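Local structure of PA1221 (Pseudomonas aeruginosa, 4DG8) at residues T312-T316 with G369-Y374. The protein binds adenosine monophosphate and combines an AMP-binding enzyme domain of the ANL superfamily with a phosphopantetheine attachment domain. Sequence-based numbering, arbitrary orientation.
Sequences TENTT and GLAQGY. With AMP (adenosine monophosphate), chain B.
Thr315 OG1 is gripped from two sources: it donates a short 2.5 Å hydrogen bond to Gly369 O, and water 1 donates to it at 2.7 Å. The same water reaches on, weakly, to Leu370 O, so the hydroxyl binds the Gly369 carbonyl directly and the Leu370 one only through that water. The main-chain link comes next, from Ala371 N to Glu313 O (2.7 Å, 155° at the hydrogen). Leu370 CA adds a C-H...O approach to that Glu313 O, at 3.5 Å, and the methyl of Ala371 packs against it too.

From there the Glu313 side chain turns to Tyr374. A bend at its second torsion (chi2 81°) brings OE2 to the rim of the phenol, in the plane of the ring, where Tyr374 OH donates to OE2 over 2.7 Å. That bond uses the anti side of the carboxylate, whose plane stands 84° from the ring. The other oxygen, OE1, is held by a salt bridge to Arg428, so both carboxylate oxygens have partners.

Thr312 and Glu313 are the Thr-Glu pair of the ANL family's Y-G-P-T-E motif, and Thr312 OG1 donates to AMP O3P at 2.7 Å. This buried contact joins the loop between strands 304-309 and 319-322 to residues 369-371 and the short, weakly bonded strand 373-374 that follows; Ile182 of neighbouring strand 180-185 and Tyr398 of strand 393-406 pack around it.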
loop_
_atom_site.group_PDB
_atom_site.type_symbol
_atom_site.label_atom_id
_atom_site.label_comp_id
_atom_site.label_asym_id
_atom_site.label_seq_id
_atom_site.Cartn_x
_atom_site.Cartn_y
_atom_site.Cartn_z
ATOM N N THR A 312 7.091 0.578 0.813
ATOM C CA THR A 312 6.630 0.287 -0.546
ATOM C C THR A 312 7.791 -0.130 -1.467
ATOM O O THR A 312 7.622 -0.966 -2.361
ATOM C CB THR A 312 5.861 1.511 -1.116
ATOM O OG1 THR A 312 4.742 1.810 -0.264
ATOM C CG2 THR A 312 5.377 1.269 -2.555
ATOM N N GLU A 313 8.969 0.453 -1.234
ATOM C CA GLU A 313 10.193 0.125 -1.967
ATOM C C GLU A 313 10.599 -1.357 -1.863
ATOM O O GLU A 313 11.443 -1.847 -2.638
ATOM C CB GLU A 313 11.358 0.994 -1.451
ATOM C CG GLU A 313 11.268 2.485 -1.784
ATOM C CD GLU A 313 10.342 3.272 -0.839
ATOM O OE1 GLU A 313 9.585 2.654 -0.039
ATOM O OE2 GLU A 313 10.394 4.522 -0.900
ATOM N N ASN A 314 10.115 -2.022 -0.821
ATOM C CA ASN A 314 10.266 -3.474 -0.647
ATOM C C ASN A 314 8.989 -4.283 -0.899
ATOM O O ASN A 314 8.815 -5.370 -0.345
ATOM C CB ASN A 314 11.063 -3.870 0.602
ATOM C CG ASN A 314 11.594 -5.322 0.547
ATOM O OD1 ASN A 314 11.946 -5.847 -0.518
ATOM N ND2 ASN A 314 11.641 -5.971 1.708
ATOM N N THR A 315 8.034 -3.663 -1.584
ATOM C CA THR A 315 6.826 -4.361 -2.029
ATOM C C THR A 315 5.949 -4.907 -0.893
ATOM O O THR A 315 6.007 -6.105 -0.593
ATOM C CB THR A 315 7.136 -5.483 -3.067
ATOM O OG1 THR A 315 8.067 -4.992 -4.045
ATOM C CG2 THR A 315 5.829 -5.959 -3.782
ATOM N N THR A 316 5.140 -4.035 -0.271
ATOM C CA THR A 316 4.226 -4.493 0.786
ATOM C C THR A 316 4.880 -4.840 2.128
ATOM O O THR A 316 4.816 -4.029 3.059
ATOM C CB THR A 316 3.272 -5.587 0.291
ATOM O OG1 THR A 316 2.689 -5.165 -0.949
ATOM C CG2 THR A 316 2.159 -5.836 1.316
ATOM N N GLY A 369 11.899 -8.674 -3.109
ATOM C CA GLY A 369 10.895 -7.634 -2.926
ATOM C C GLY A 369 11.333 -6.227 -3.318
ATOM O O GLY A 369 10.486 -5.341 -3.436
ATOM N N LEU A 370 12.640 -6.012 -3.530
ATOM C CA LEU A 370 13.147 -4.667 -3.819
ATOM C C LEU A 370 12.572 -4.116 -5.124
ATOM O O LEU A 370 12.551 -4.791 -6.156
ATOM C CB LEU A 370 14.691 -4.612 -3.856
ATOM C CG LEU A 370 15.474 -5.035 -2.603
ATOM C CD1 LEU A 370 16.970 -4.873 -2.814
ATOM C CD2 LEU A 370 15.010 -4.280 -1.347
ATOM N N ALA A 371 12.090 -2.885 -5.072
ATOM C CA ALA A 371 11.548 -2.264 -6.269
ATOM C C ALA A 371 12.695 -2.035 -7.247
ATOM O O ALA A 371 13.869 -2.028 -6.857
ATOM C CB ALA A 371 10.841 -0.946 -5.931
ATOM N N GLN A 372 12.363 -1.905 -8.525
ATOM C CA GLN A 372 13.364 -1.541 -9.518
ATOM C C GLN A 372 13.980 -0.199 -9.127
ATOM O O GLN A 372 15.186 0.026 -9.312
ATOM C CB GLN A 372 12.726 -1.469 -10.906
ATOM C CG GLN A 372 13.672 -1.002 -12.004
ATOM C CD GLN A 372 12.941 -0.597 -13.269
ATOM O OE1 GLN A 372 12.316 0.467 -13.330
ATOM N NE2 GLN A 372 13.013 -1.448 -14.292
ATOM N N GLY A 373 13.153 0.693 -8.575
ATOM C CA GLY A 373 13.643 1.982 -8.114
ATOM C C GLY A 373 12.584 3.060 -8.226
ATOM O O GLY A 373 11.401 2.753 -8.374
ATOM N N TYR A 374 12.997 4.320 -8.169
ATOM C CA TYR A 374 12.039 5.403 -8.345
ATOM C C TYR A 374 12.022 5.712 -9.813
ATOM O O TYR A 374 12.987 6.240 -10.353
ATOM C CB TYR A 374 12.443 6.636 -7.550
ATOM C CG TYR A 374 12.501 6.357 -6.077
ATOM C CD1 TYR A 374 11.332 6.139 -5.345
ATOM C CD2 TYR A 374 13.716 6.293 -5.417
ATOM C CE1 TYR A 374 11.377 5.859 -3.992
ATOM C CE2 TYR A 374 13.772 6.020 -4.060
ATOM C CZ TYR A 374 12.601 5.802 -3.357
ATOM O OH TYR A 374 12.660 5.537 -2.010
HETATM P P AMP B . 4.146 2.420 3.167
HETATM O O1P AMP B . 3.145 3.466 2.726
HETATM O O2P AMP B . 3.693 0.969 3.249
HETATM O O3P AMP B . 5.342 2.551 2.242
HETATM O "O5'" AMP B . 4.786 2.849 4.557
HETATM C "C5'" AMP B . 5.923 2.177 5.062
HETATM C "C4'" AMP B . 6.324 2.704 6.413
HETATM O "O4'" AMP B . 5.213 2.592 7.341
HETATM C "C3'" AMP B . 7.457 1.962 7.097
HETATM O "O3'" AMP B . 8.739 2.351 6.616
HETATM C "C2'" AMP B . 7.225 2.283 8.566
HETATM O "O2'" AMP B . 7.698 3.591 8.870
HETATM C "C1'" AMP B . 5.696 2.291 8.638
HETATM N N9 AMP B . 5.152 0.975 9.048
HETATM C C8 AMP B . 4.608 0.069 8.200
HETATM N N7 AMP B . 4.195 -1.044 8.855
HETATM C C5 AMP B . 4.480 -0.880 10.156
HETATM C C6 AMP B . 4.307 -1.683 11.398
HETATM N N6 AMP B . 3.744 -2.904 11.366
HETATM N N1 AMP B . 4.730 -1.147 12.569
HETATM C C2 AMP B . 5.291 0.081 12.599
HETATM N N3 AMP B . 5.475 0.860 11.513
HETATM C C4 AMP B . 5.101 0.455 10.280
HETATM O O HOH W 1 9.226 -5.142 -6.443
#